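Local atomic coordinates of alpha-fucosidase (Bifidobacterium bifidum, PDB entry 2EAB), a protein that probably cleaves alpha-1,2-linked L-fucose from glycans, this calcium-binding chain being the family 95 catalytic part of a longer membrane protein. Residues E479-H484 and Y532-E537; V508-Q513 and S580-Q585; V461-E466 and N544-K549; Q286-Y291 and V452-V457. One frame throughout, in Å; residues are numbered along the deposited sequence.

Contact 1. Residues E479-H484 and Y532-E537; sequences EGYMAH and YALLKE
G480 and Y481, in the long loop between helix 452-463 and strand 486-487, rest against L534 and E537 of helix 525-546 in the helical catalytic domain, probably an (alpha/alpha)6 barrel as in the six-hairpin glycosidases. Y481 meets the helix with its ring edge. Its OH donates to L534 O at 2.8 Å, the acceptor lying close to the ring plane while the hydroxyl stands above the plane of the carbonyl. Y481 OH also touches the methyl L534 CD2 at 3.4 Å. Further along that edge, Y481 CD2 lies 3.8 Å from E537 CG. With CG anti to the backbone N (chi1 177°) and an extended chain, E537 reaches G480, whose N gives OE2 a weak, bent bond of 3.1 Å (N-H...O 132°). The other oxygen, OE1, pairs with R456 and takes a hydrogen bond from G476 N. This carboxylate is thus held by R456 and G476 N, with G480 N adding a weak third bond, which probably favours its ionised form despite burial.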
loop_
_atom_site.group_PDB
_atom_site.type_symbol
_atom_site.label_atom_id
_atom_site.label_comp_id
_atom_site.label_asym_id
_atom_site.label_seq_id
_atom_site.Cartn_x
_atom_site.Cartn_y
_atom_site.Cartn_z
ATOM N N GLU A 479 17.262 -3.323 -21.772
ATOM C CA GLU A 479 17.993 -4.457 -21.212
ATOM C C GLU A 479 17.628 -4.771 -19.765
ATOM O O GLU A 479 18.019 -5.812 -19.236
ATOM C CB GLU A 479 19.499 -4.244 -21.349
ATOM C CG GLU A 479 19.979 -4.320 -22.781
ATOM C CD GLU A 479 19.639 -5.653 -23.420
ATOM O OE1 GLU A 479 20.079 -6.701 -22.897
ATOM O OE2 GLU A 479 18.913 -5.652 -24.437
ATOM N N GLY A 480 16.873 -3.878 -19.132
ATOM C CA GLY A 480 16.472 -4.090 -17.754
ATOM C C GLY A 480 16.552 -2.847 -16.904
ATOM O O GLY A 480 17.334 -1.934 -17.167
ATOM N N TYR A 481 15.725 -2.828 -15.867
ATOM C CA TYR A 481 15.713 -1.752 -14.892
ATOM C C TYR A 481 15.799 -2.372 -13.501
ATOM O O TYR A 481 15.138 -3.369 -13.205
ATOM C CB TYR A 481 14.480 -0.842 -15.065
ATOM C CG TYR A 481 13.155 -1.575 -15.093
ATOM C CD1 TYR A 481 12.319 -1.573 -13.984
ATOM C CD2 TYR A 481 12.745 -2.279 -16.229
ATOM C CE1 TYR A 481 11.109 -2.252 -14.000
ATOM C CE2 TYR A 481 11.543 -2.967 -16.257
ATOM C CZ TYR A 481 10.731 -2.952 -15.138
ATOM O OH TYR A 481 9.533 -3.629 -15.148
ATOM N N MET A 482 16.652 -1.784 -12.674
ATOM C CA MET A 482 16.936 -2.295 -11.350
ATOM C C MET A 482 16.619 -1.212 -10.326
ATOM O O MET A 482 16.949 -0.045 -10.526
ATOM C CB MET A 482 18.411 -2.697 -11.267
ATOM C CG MET A 482 18.823 -3.289 -9.933
ATOM S SD MET A 482 20.603 -3.546 -9.833
ATOM C CE MET A 482 20.729 -5.339 -9.793
ATOM N N ALA A 483 15.964 -1.613 -9.239
ATOM C CA ALA A 483 15.714 -0.737 -8.100
ATOM C C ALA A 483 15.700 -1.595 -6.847
ATOM O O ALA A 483 15.613 -2.825 -6.924
ATOM C CB ALA A 483 14.413 0.031 -8.258
ATOM N N HIS A 484 15.763 -0.938 -5.694
ATOM C CA HIS A 484 15.987 -1.628 -4.441
ATOM C C HIS A 484 14.901 -1.283 -3.409
ATOM O O HIS A 484 13.737 -1.144 -3.782
ATOM C CB HIS A 484 17.428 -1.363 -4.013
ATOM C CG HIS A 484 18.422 -2.053 -4.890
ATOM N ND1 HIS A 484 18.934 -1.520 -6.057
ATOM C CD2 HIS A 484 18.951 -3.290 -4.778
ATOM C CE1 HIS A 484 19.758 -2.399 -6.609
ATOM N NE2 HIS A 484 19.786 -3.477 -5.846
ATOM N N TYR A 532 2.486 -6.115 -19.454
ATOM C CA TYR A 532 3.335 -6.955 -20.285
ATOM C C TYR A 532 4.667 -6.272 -20.593
ATOM O O TYR A 532 5.719 -6.897 -20.492
ATOM C CB TYR A 532 2.642 -7.379 -21.586
ATOM C CG TYR A 532 3.582 -8.124 -22.505
ATOM C CD1 TYR A 532 4.002 -9.415 -22.196
ATOM C CD2 TYR A 532 4.084 -7.527 -23.662
ATOM C CE1 TYR A 532 4.889 -10.101 -23.013
ATOM C CE2 TYR A 532 4.971 -8.214 -24.498
ATOM C CZ TYR A 532 5.363 -9.499 -24.164
ATOM O OH TYR A 532 6.238 -10.197 -24.962
ATOM N N ALA A 533 4.617 -5.003 -20.991
ATOM C CA ALA A 533 5.843 -4.270 -21.293
ATOM C C ALA A 533 6.800 -4.275 -20.093
ATOM O O ALA A 533 7.985 -4.562 -20.243
ATOM C CB ALA A 533 5.529 -2.845 -21.750
ATOM N N LEU A 534 6.277 -3.988 -18.906
ATOM C CA LEU A 534 7.098 -3.992 -17.691
ATOM C C LEU A 534 7.684 -5.363 -17.389
ATOM O O LEU A 534 8.870 -5.487 -17.070
ATOM C CB LEU A 534 6.288 -3.506 -16.492
ATOM C CG LEU A 534 5.997 -2.005 -16.440
ATOM C CD1 LEU A 534 4.863 -1.704 -15.473
ATOM C CD2 LEU A 534 7.247 -1.216 -16.064
ATOM N N LEU A 535 6.839 -6.387 -17.491
ATOM C CA LEU A 535 7.255 -7.752 -17.183
ATOM C C LEU A 535 8.254 -8.290 -18.189
ATOM O O LEU A 535 9.166 -9.019 -17.816
ATOM C CB LEU A 535 6.045 -8.681 -17.093
ATOM C CG LEU A 535 5.230 -8.549 -15.806
ATOM C CD1 LEU A 535 3.858 -9.158 -15.981
ATOM C CD2 LEU A 535 5.960 -9.194 -14.633
ATOM N N LYS A 536 8.070 -7.930 -19.456
ATOM C CA LYS A 536 8.959 -8.373 -20.521
ATOM C C LYS A 536 10.391 -7.918 -20.237
ATOM O O LYS A 536 11.329 -8.718 -20.289
ATOM C CB LYS A 536 8.481 -7.810 -21.858
ATOM C CG LYS A 536 9.361 -8.144 -23.051
ATOM C CD LYS A 536 8.828 -7.465 -24.309
ATOM C CE LYS A 536 9.758 -7.681 -25.495
ATOM N NZ LYS A 536 9.246 -7.038 -26.741
ATOM N N GLU A 537 10.562 -6.636 -19.921
ATOM C CA GLU A 537 11.900 -6.105 -19.717
ATOM C C GLU A 537 12.522 -6.581 -18.400
ATOM O O GLU A 537 13.716 -6.855 -18.366
ATOM C CB GLU A 537 11.927 -4.579 -19.838
ATOM C CG GLU A 537 13.291 -3.971 -19.563
ATOM C CD GLU A 537 13.464 -2.555 -20.088
ATOM O OE1 GLU A 537 12.626 -2.058 -20.879
ATOM O OE2 GLU A 537 14.479 -1.938 -19.720
#

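Contact 2. Residues V508-Q513 and S580-Q585; sequences VPWILQ and SSLVWQ
Three groups of P509, Q513 and L582 grip one water between the two helices. It donates to L582 O at 2.7 Å, accepts from Q513 NE2 at 2.9 Å, and gives a weaker bond to P509 O at 3.0 Å, so it links the two helix backbones, which share no direct hydrogen bond here. Beside the water the contact is apolar. L582 points toward the other helix and lays CD2 over one face of the W510 indole, a CH-pi contact 4.0 Å from the centroid of the five-membered ring. The same methyl touches Q513 NE2 at 3.5 Å, while an N-H of that amide goes to the water. Q513 is extended and crosses Q585 at about a right angle, its CD 3.6 Å from Q585 CG. Neither amide bonds to the other: Q513 OE1 accepts from a Tris molecule, probably from the crystallisation liquor, and Q585 NE2 donates to D690, a ligand of a calcium ion in another structure of this protein. Helices 507-520 and 577-596 approach to 8.8 Å with a 50° angle between their N-to-C directions, consistent with neighbouring helices of an (alpha/alpha)6 glycosidase barrel.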
loop_
_atom_site.group_PDB
_atom_site.type_symbol
_atom_site.label_atom_id
_atom_site.label_comp_id
_atom_site.label_asym_id
_atom_site.label_seq_id
_atom_site.Cartn_x
_atom_site.Cartn_y
_atom_site.Cartn_z
ATOM N N VAL A 508 11.824 -5.166 -7.386
ATOM C CA VAL A 508 11.144 -4.849 -8.645
ATOM C C VAL A 508 10.221 -5.991 -9.104
ATOM O O VAL A 508 9.027 -5.765 -9.283
ATOM C CB VAL A 508 12.121 -4.353 -9.748
ATOM C CG1 VAL A 508 11.386 -4.157 -11.066
ATOM C CG2 VAL A 508 12.781 -3.056 -9.312
ATOM N N PRO A 509 10.745 -7.230 -9.242
ATOM C CA PRO A 509 9.818 -8.360 -9.379
ATOM C C PRO A 509 8.626 -8.296 -8.411
ATOM O O PRO A 509 7.482 -8.453 -8.831
ATOM C CB PRO A 509 10.715 -9.572 -9.095
ATOM C CG PRO A 509 12.049 -9.157 -9.650
ATOM C CD PRO A 509 12.153 -7.666 -9.367
ATOM N N TRP A 510 8.877 -8.045 -7.131
ATOM C CA TRP A 510 7.790 -8.034 -6.162
ATOM C C TRP A 510 6.732 -6.966 -6.461
ATOM O O TRP A 510 5.542 -7.279 -6.533
ATOM C CB TRP A 510 8.332 -7.875 -4.750
ATOM C CG TRP A 510 7.354 -8.227 -3.666
ATOM C CD1 TRP A 510 6.031 -8.567 -3.803
ATOM C CD2 TRP A 510 7.631 -8.248 -2.274
ATOM N NE1 TRP A 510 5.480 -8.813 -2.572
ATOM C CE2 TRP A 510 6.439 -8.613 -1.612
ATOM C CE3 TRP A 510 8.780 -7.990 -1.513
ATOM C CZ2 TRP A 510 6.367 -8.742 -0.221
ATOM C CZ3 TRP A 510 8.714 -8.122 -0.138
ATOM C CH2 TRP A 510 7.514 -8.486 0.496
ATOM N N ILE A 511 7.147 -5.713 -6.636
ATOM C CA ILE A 511 6.167 -4.666 -6.925
ATOM C C ILE A 511 5.456 -4.920 -8.260
ATOM O O ILE A 511 4.303 -4.531 -8.427
ATOM C CB ILE A 511 6.784 -3.240 -6.847
ATOM C CG1 ILE A 511 5.701 -2.188 -6.576
ATOM C CG2 ILE A 511 7.593 -2.906 -8.099
ATOM C CD1 ILE A 511 5.062 -2.297 -5.192
ATOM N N LEU A 512 6.130 -5.590 -9.192
ATOM C CA LEU A 512 5.469 -6.008 -10.427
ATOM C C LEU A 512 4.298 -6.955 -10.200
ATOM O O LEU A 512 3.389 -7.022 -11.038
ATOM C CB LEU A 512 6.461 -6.585 -11.430
ATOM C CG LEU A 512 7.359 -5.538 -12.101
ATOM C CD1 LEU A 512 8.504 -6.220 -12.834
ATOM C CD2 LEU A 512 6.590 -4.619 -13.039
ATOM N N GLN A 513 4.305 -7.691 -9.091
ATOM C CA GLN A 513 3.125 -8.488 -8.752
ATOM C C GLN A 513 1.904 -7.601 -8.552
ATOM O O GLN A 513 0.833 -7.884 -9.092
ATOM C CB GLN A 513 3.341 -9.334 -7.506
ATOM C CG GLN A 513 4.286 -10.498 -7.695
ATOM C CD GLN A 513 4.241 -11.479 -6.543
ATOM O OE1 GLN A 513 3.169 -11.838 -6.066
ATOM N NE2 GLN A 513 5.409 -11.942 -6.111
ATOM N N SER A 580 14.125 -16.359 -5.055
ATOM C CA SER A 580 13.658 -17.335 -6.036
ATOM C C SER A 580 12.142 -17.396 -6.121
ATOM O O SER A 580 11.599 -17.553 -7.215
ATOM C CB SER A 580 14.246 -18.719 -5.779
ATOM O OG SER A 580 15.635 -18.696 -6.043
ATOM N N SER A 581 11.461 -17.249 -4.988
ATOM C CA SER A 581 9.997 -17.234 -4.998
ATOM C C SER A 581 9.478 -16.038 -5.780
ATOM O O SER A 581 8.511 -16.155 -6.544
ATOM C CB SER A 581 9.432 -17.217 -3.579
ATOM O OG SER A 581 9.746 -18.421 -2.903
ATOM N N LEU A 582 10.130 -14.894 -5.592
ATOM C CA LEU A 582 9.736 -13.679 -6.293
ATOM C C LEU A 582 10.019 -13.764 -7.791
ATOM O O LEU A 582 9.187 -13.361 -8.611
ATOM C CB LEU A 582 10.424 -12.454 -5.690
ATOM C CG LEU A 582 9.903 -12.046 -4.311
ATOM C CD1 LEU A 582 10.740 -10.912 -3.757
ATOM C CD2 LEU A 582 8.430 -11.658 -4.351
ATOM N N VAL A 583 11.186 -14.277 -8.163
ATOM C CA VAL A 583 11.522 -14.375 -9.586
ATOM C C VAL A 583 10.636 -15.413 -10.279
ATOM O O VAL A 583 10.176 -15.189 -11.404
ATOM C CB VAL A 583 13.033 -14.616 -9.810
ATOM C CG1 VAL A 583 13.343 -14.872 -11.288
ATOM C CG2 VAL A 583 13.817 -13.407 -9.317
ATOM N N TRP A 584 10.377 -16.522 -9.590
ATOM C CA TRP A 584 9.452 -17.535 -10.089
ATOM C C TRP A 584 8.084 -16.914 -10.368
ATOM O O TRP A 584 7.502 -17.140 -11.437
ATOM C CB TRP A 584 9.346 -18.683 -9.089
ATOM C CG TRP A 584 8.475 -19.823 -9.525
ATOM C CD1 TRP A 584 8.866 -20.954 -10.184
ATOM C CD2 TRP A 584 7.064 -19.951 -9.313
ATOM N NE1 TRP A 584 7.785 -21.775 -10.397
ATOM C CE2 TRP A 584 6.667 -21.187 -9.869
ATOM C CE3 TRP A 584 6.098 -19.147 -8.695
ATOM C CZ2 TRP A 584 5.340 -21.632 -9.837
ATOM C CZ3 TRP A 584 4.779 -19.589 -8.666
ATOM C CH2 TRP A 584 4.415 -20.826 -9.226
ATOM N N GLN A 585 7.585 -16.115 -9.426
ATOM C CA GLN A 585 6.276 -15.497 -9.594
ATOM C C GLN A 585 6.260 -14.514 -10.751
ATOM O O GLN A 585 5.272 -14.445 -11.494
ATOM C CB GLN A 585 5.822 -14.789 -8.321
ATOM C CG GLN A 585 4.319 -14.592 -8.276
ATOM C CD GLN A 585 3.591 -15.911 -8.109
ATOM O OE1 GLN A 585 3.713 -16.563 -7.079
ATOM N NE2 GLN A 585 2.856 -16.326 -9.139
HETATM O O HOH W 1 7.529 -11.340 -7.960
#

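Contact 3. Residues V461-E466 and N544-K549; sequences VYAGAE and NYMLHK
A465 sits squarely on the ring of Y545: its CB is 3.5 Å from the ring centroid and just 4° off the normal, a CH-pi contact, and A465 CA adds a second touch, 3.6 Å from Y545 CE1. Beside it A463 CB meets M546 SD at 3.9 Å. The methionine CB points alongside rather than at its partner, and bends at chi2 and chi3 (-64° and -70°) fold the sulfur back onto the alanine. That is the tight half. The looser half is bridged by water. One water donates to both Y545 OH (2.9 Å) and G464 O (3.2 Å) and accepts from E466 N, tying the hydroxyl to the backbone beyond the helix end. A second water lies between A463 O and Y545 O, within hydrogen-bonding distance of each. The phenol is further held by E479 OE1. G464, with positive phi, turns the chain out of helix 452-463, and a wider pi-type turn ends helix 525-546 at 544-546. F541, about a turn earlier in that helix, also touches A463, A465 and M546; L105 of helix 103-113 packs on M546, and the chain continues into strand 548-549, which pairs with strand 558-565.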
loop_
_atom_site.group_PDB
_atom_site.type_symbol
_atom_site.label_atom_id
_atom_site.label_comp_id
_atom_site.label_asym_id
_atom_site.label_seq_id
_atom_site.Cartn_x
_atom_site.Cartn_y
_atom_site.Cartn_z
ATOM N N VAL A 461 25.035 0.031 -14.086
ATOM C CA VAL A 461 26.109 0.177 -13.104
ATOM C C VAL A 461 26.346 -1.090 -12.290
ATOM O O VAL A 461 27.495 -1.513 -12.118
ATOM C CB VAL A 461 25.844 1.381 -12.171
ATOM C CG1 VAL A 461 26.824 1.405 -10.996
ATOM C CG2 VAL A 461 25.913 2.677 -12.966
ATOM N N TYR A 462 25.267 -1.711 -11.823
ATOM C CA TYR A 462 25.399 -2.826 -10.891
ATOM C C TYR A 462 25.297 -4.202 -11.530
ATOM O O TYR A 462 25.768 -5.175 -10.949
ATOM C CB TYR A 462 24.407 -2.686 -9.734
ATOM C CG TYR A 462 24.710 -1.491 -8.858
ATOM C CD1 TYR A 462 25.635 -1.579 -7.810
ATOM C CD2 TYR A 462 24.093 -0.264 -9.094
ATOM C CE1 TYR A 462 25.921 -0.472 -7.010
ATOM C CE2 TYR A 462 24.372 0.843 -8.305
ATOM C CZ TYR A 462 25.285 0.731 -7.268
ATOM O OH TYR A 462 25.542 1.840 -6.497
ATOM N N ALA A 463 24.685 -4.293 -12.710
ATOM C CA ALA A 463 24.504 -5.590 -13.366
ATOM C C ALA A 463 25.042 -5.666 -14.796
ATOM O O ALA A 463 24.975 -6.722 -15.424
ATOM C CB ALA A 463 23.034 -6.018 -13.315
ATOM N N GLY A 464 25.569 -4.562 -15.312
ATOM C CA GLY A 464 26.143 -4.550 -16.654
ATOM C C GLY A 464 25.114 -4.620 -17.765
ATOM O O GLY A 464 25.442 -5.007 -18.891
ATOM N N ALA A 465 23.877 -4.244 -17.451
ATOM C CA ALA A 465 22.790 -4.265 -18.423
ATOM C C ALA A 465 22.588 -2.855 -18.965
ATOM O O ALA A 465 21.906 -2.035 -18.341
ATOM C CB ALA A 465 21.512 -4.793 -17.785
ATOM N N GLU A 466 23.207 -2.572 -20.111
ATOM C CA GLU A 466 23.127 -1.244 -20.710
ATOM C C GLU A 466 22.103 -1.198 -21.833
ATOM O O GLU A 466 22.217 -1.929 -22.817
ATOM C CB GLU A 466 24.489 -0.754 -21.232
ATOM C CG GLU A 466 24.363 0.581 -21.993
ATOM C CD GLU A 466 25.670 1.318 -22.209
ATOM O OE1 GLU A 466 26.745 0.687 -22.152
ATOM O OE2 GLU A 466 25.611 2.544 -22.451
ATOM N N ASN A 544 18.807 -12.724 -18.436
ATOM C CA ASN A 544 20.068 -12.455 -19.123
ATOM C C ASN A 544 21.210 -11.964 -18.249
ATOM O O ASN A 544 22.378 -12.173 -18.592
ATOM C CB ASN A 544 19.837 -11.494 -20.287
ATOM C CG ASN A 544 19.105 -12.152 -21.425
ATOM O OD1 ASN A 544 19.709 -12.845 -22.245
ATOM N ND2 ASN A 544 17.795 -11.969 -21.474
ATOM N N TYR A 545 20.882 -11.335 -17.122
ATOM C CA TYR A 545 21.912 -10.721 -16.288
ATOM C C TYR A 545 22.010 -11.252 -14.863
ATOM O O TYR A 545 23.112 -11.323 -14.310
ATOM C CB TYR A 545 21.743 -9.202 -16.269
ATOM C CG TYR A 545 21.855 -8.586 -17.636
ATOM C CD1 TYR A 545 23.097 -8.220 -18.148
ATOM C CD2 TYR A 545 20.722 -8.381 -18.425
ATOM C CE1 TYR A 545 23.211 -7.661 -19.410
ATOM C CE2 TYR A 545 20.823 -7.821 -19.689
ATOM C CZ TYR A 545 22.070 -7.466 -20.174
ATOM O OH TYR A 545 22.182 -6.895 -21.420
ATOM N N MET A 546 20.878 -11.622 -14.268
ATOM C CA MET A 546 20.843 -11.911 -12.830
ATOM C C MET A 546 20.943 -13.384 -12.444
ATOM O O MET A 546 21.593 -13.720 -11.451
ATOM C CB MET A 546 19.605 -11.286 -12.184
ATOM C CG MET A 546 19.479 -9.777 -12.398
ATOM S SD MET A 546 20.802 -8.813 -11.654
ATOM C CE MET A 546 20.439 -9.013 -9.912
ATOM N N LEU A 547 20.289 -14.260 -13.205
ATOM C CA LEU A 547 20.266 -15.687 -12.876
ATOM C C LEU A 547 21.580 -16.372 -13.203
ATOM O O LEU A 547 22.241 -16.035 -14.184
ATOM C CB LEU A 547 19.130 -16.395 -13.620
ATOM C CG LEU A 547 17.707 -15.950 -13.270
ATOM C CD1 LEU A 547 16.681 -16.718 -14.083
ATOM C CD2 LEU A 547 17.438 -16.108 -11.778
ATOM N N HIS A 548 21.957 -17.344 -12.377
ATOM C CA HIS A 548 23.091 -18.204 -12.692
ATOM C C HIS A 548 22.817 -19.623 -12.221
ATOM O O HIS A 548 21.908 -19.849 -11.423
ATOM C CB HIS A 548 24.418 -17.630 -12.143
ATOM C CG HIS A 548 24.701 -17.933 -10.699
ATOM N ND1 HIS A 548 25.976 -17.867 -10.178
ATOM C CD2 HIS A 548 23.892 -18.284 -9.668
ATOM C CE1 HIS A 548 25.943 -18.182 -8.894
ATOM N NE2 HIS A 548 24.691 -18.436 -8.559
ATOM N N LYS A 549 23.578 -20.576 -12.747
ATOM C CA LYS A 549 23.555 -21.933 -12.222
ATOM C C LYS A 549 24.226 -21.910 -10.855
ATOM O O LYS A 549 25.363 -21.442 -10.724
ATOM C CB LYS A 549 24.286 -22.895 -13.159
ATOM C CG LYS A 549 24.466 -24.288 -12.576
ATOM C CD LYS A 549 25.088 -25.252 -13.569
ATOM C CE LYS A 549 25.310 -26.628 -12.941
ATOM N NZ LYS A 549 24.055 -27.249 -12.402
HETATM O O HOH W 2 25.235 -9.424 -14.953
HETATM O O HOH W 3 24.178 -4.788 -21.791
#

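Contact 4. Residues Q286-Y291 and V452-V457; sequences QKYPSY and VKPGRV. With EDO (1,2-ethanediol), chain H.
The Y288 ring is sandwiched: P454 N lies 4.0 Å above one face, offset toward the rim, and CB of the next residue, P289, sits 3.7 Å over the centre of the other. Y291 OH comes up at the ring edge, near its plane. The peptide before P289 is cis, which folds the proline onto the preceding tyrosine. With CG anti to the backbone N (chi1 177°), the Y288 ring lies alongside P454, Y288 CD1 3.9 Å from P454 CD, the two side chains running in opposite senses. K453 CB is 3.8 Å from Y288 CD2 on one flank, and at the far end V457 CG2 lies 3.6 Å from Y288 OH. Y291 joins in through its hydroxyl, 3.8 Å from P454 CG. No hydrogen bond runs directly between the segments; the polar links are indirect. Y288 N donates to O2 of an ethanediol, probably from the crystallisation liquor, at 2.8 Å and nearly straight (171°). A water donates to that O2 and to Y288 O and accepts from K453 NZ at 2.8 Å; the lysine's main partner is E471, by a salt bridge. The loop 286-291 follows strand 273-282 and precedes helix 297-314, so this aromatic-proline patch probably lies between domains, joining the loop after the N-terminal sheets to a helix of the catalytic domain.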
loop_
_atom_site.group_PDB
_atom_site.type_symbol
_atom_site.label_atom_id
_atom_site.label_comp_id
_atom_site.label_asym_id
_atom_site.label_seq_id
_atom_site.Cartn_x
_atom_site.Cartn_y
_atom_site.Cartn_z
ATOM N N GLN A 286 6.789 13.725 -12.491
ATOM C CA GLN A 286 7.444 12.428 -12.584
ATOM C C GLN A 286 7.921 12.259 -14.024
ATOM O O GLN A 286 7.241 11.647 -14.863
ATOM C CB GLN A 286 6.526 11.286 -12.145
ATOM C CG GLN A 286 7.297 9.977 -11.983
ATOM C CD GLN A 286 6.475 8.848 -11.407
ATOM O OE1 GLN A 286 5.246 8.914 -11.328
ATOM N NE2 GLN A 286 7.154 7.795 -10.998
ATOM N N LYS A 287 9.085 12.845 -14.293
ATOM C CA LYS A 287 9.641 12.952 -15.634
ATOM C C LYS A 287 11.157 12.929 -15.513
ATOM O O LYS A 287 11.762 13.895 -15.064
ATOM C CB LYS A 287 9.177 14.256 -16.303
ATOM C CG LYS A 287 9.661 14.419 -17.743
ATOM C CD LYS A 287 9.055 15.632 -18.442
ATOM C CE LYS A 287 10.065 16.748 -18.635
ATOM N NZ LYS A 287 9.657 17.674 -19.735
ATOM N N TYR A 288 11.764 11.814 -15.900
ATOM C CA TYR A 288 13.210 11.642 -15.822
ATOM C C TYR A 288 13.865 12.407 -16.976
ATOM O O TYR A 288 13.369 12.335 -18.099
ATOM C CB TYR A 288 13.557 10.149 -15.915
ATOM C CG TYR A 288 15.039 9.873 -15.915
ATOM C CD1 TYR A 288 15.735 9.708 -14.716
ATOM C CD2 TYR A 288 15.751 9.787 -17.115
ATOM C CE1 TYR A 288 17.100 9.472 -14.706
ATOM C CE2 TYR A 288 17.110 9.544 -17.121
ATOM C CZ TYR A 288 17.777 9.385 -15.918
ATOM O OH TYR A 288 19.129 9.153 -15.949
ATOM N N PRO A 289 15.002 13.094 -16.730
ATOM C CA PRO A 289 15.749 13.236 -15.481
ATOM C C PRO A 289 15.497 14.488 -14.635
ATOM O O PRO A 289 16.028 14.566 -13.532
ATOM C CB PRO A 289 17.193 13.262 -15.975
ATOM C CG PRO A 289 17.092 14.033 -17.258
ATOM C CD PRO A 289 15.739 13.702 -17.859
ATOM N N SER A 290 14.729 15.459 -15.132
ATOM C CA SER A 290 14.630 16.765 -14.457
ATOM C C SER A 290 13.598 16.828 -13.337
ATOM O O SER A 290 13.712 17.654 -12.435
ATOM C CB SER A 290 14.340 17.877 -15.464
ATOM O OG SER A 290 12.998 17.820 -15.920
ATOM N N TYR A 291 12.580 15.978 -13.428
ATOM C CA TYR A 291 11.504 15.903 -12.434
ATOM C C TYR A 291 10.836 17.247 -12.119
ATOM O O TYR A 291 10.481 17.523 -10.970
ATOM C CB TYR A 291 11.969 15.194 -11.155
ATOM C CG TYR A 291 12.277 13.735 -11.396
ATOM C CD1 TYR A 291 11.284 12.772 -11.287
ATOM C CD2 TYR A 291 13.557 13.326 -11.766
ATOM C CE1 TYR A 291 11.559 11.429 -11.528
ATOM C CE2 TYR A 291 13.848 11.987 -12.008
ATOM C CZ TYR A 291 12.847 11.045 -11.893
ATOM O OH TYR A 291 13.154 9.724 -12.142
ATOM N N VAL A 452 11.630 2.804 -14.665
ATOM C CA VAL A 452 12.349 2.190 -15.778
ATOM C C VAL A 452 13.548 3.024 -16.235
ATOM O O VAL A 452 14.659 2.506 -16.302
ATOM C CB VAL A 452 11.410 1.810 -16.943
ATOM C CG1 VAL A 452 12.203 1.247 -18.118
ATOM C CG2 VAL A 452 10.362 0.801 -16.468
ATOM N N LYS A 453 13.333 4.298 -16.551
ATOM C CA LYS A 453 14.444 5.140 -16.999
ATOM C C LYS A 453 15.584 5.263 -15.973
ATOM O O LYS A 453 16.723 4.945 -16.303
ATOM C CB LYS A 453 13.953 6.506 -17.484
ATOM C CG LYS A 453 13.209 6.446 -18.810
ATOM C CD LYS A 453 12.783 7.826 -19.261
ATOM C CE LYS A 453 12.078 7.763 -20.603
ATOM N NZ LYS A 453 11.667 9.118 -21.051
ATOM N N PRO A 454 15.292 5.701 -14.733
ATOM C CA PRO A 454 16.395 5.730 -13.761
ATOM C C PRO A 454 16.948 4.333 -13.462
ATOM O O PRO A 454 18.157 4.168 -13.286
ATOM C CB PRO A 454 15.754 6.361 -12.521
ATOM C CG PRO A 454 14.283 6.113 -12.676
ATOM C CD PRO A 454 14.035 6.207 -14.146
ATOM N N GLY A 455 16.073 3.333 -13.455
ATOM C CA GLY A 455 16.474 1.965 -13.152
ATOM C C GLY A 455 17.381 1.342 -14.194
ATOM O O GLY A 455 18.145 0.429 -13.879
ATOM N N ARG A 456 17.311 1.824 -15.434
ATOM C CA ARG A 456 18.229 1.366 -16.474
ATOM C C ARG A 456 19.662 1.815 -16.177
ATOM O O ARG A 456 20.617 1.121 -16.524
ATOM C CB ARG A 456 17.775 1.842 -17.857
ATOM C CG ARG A 456 16.616 1.037 -18.419
ATOM C CD ARG A 456 16.034 1.703 -19.638
ATOM N NE ARG A 456 14.987 0.904 -20.265
ATOM C CZ ARG A 456 14.257 1.316 -21.297
ATOM N NH1 ARG A 456 14.461 2.514 -21.835
ATOM N NH2 ARG A 456 13.331 0.520 -21.807
ATOM N N VAL A 457 19.811 2.972 -15.532
ATOM C CA VAL A 457 21.121 3.441 -15.086
ATOM C C VAL A 457 21.661 2.491 -14.016
ATOM O O VAL A 457 22.798 2.040 -14.096
ATOM C CB VAL A 457 21.072 4.891 -14.541
ATOM C CG1 VAL A 457 22.460 5.371 -14.146
ATOM C CG2 VAL A 457 20.471 5.839 -15.572
HETATM C C1 EDO H . 10.145 8.955 -14.654
HETATM O O1 EDO H . 10.991 7.907 -15.166
HETATM C C2 EDO H . 9.204 9.568 -15.758
HETATM O O2 EDO H . 10.023 9.897 -16.872
HETATM O O HOH W 4 11.132 11.295 -19.346
#

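Contacts 1, 2 and 3 lie wholly within the family 95 catalytic region, while contact 4 ties it to the loop after the N-terminal sheets. Contact 4 closes before the others open; contact 1 lies wholly between the segments of contact 3, and contact 2 alternates with both. Contacts 1 and 3 share helix 525-546; contacts 3 and 4 share helix 452-463. Contact 1 is the hub, its centre 11 to 13 Å from the other three: Y481 packs on helix 507-520 of contact 2, E479 bonds Y545 of contact 3, M482 N probably bonds G455 O of contact 4, and E537 pairs with R456 of contact 4. The single loop 479-484 thus knits three helices together, whereas contacts 2 and 4, 22 Å apart, do not touch.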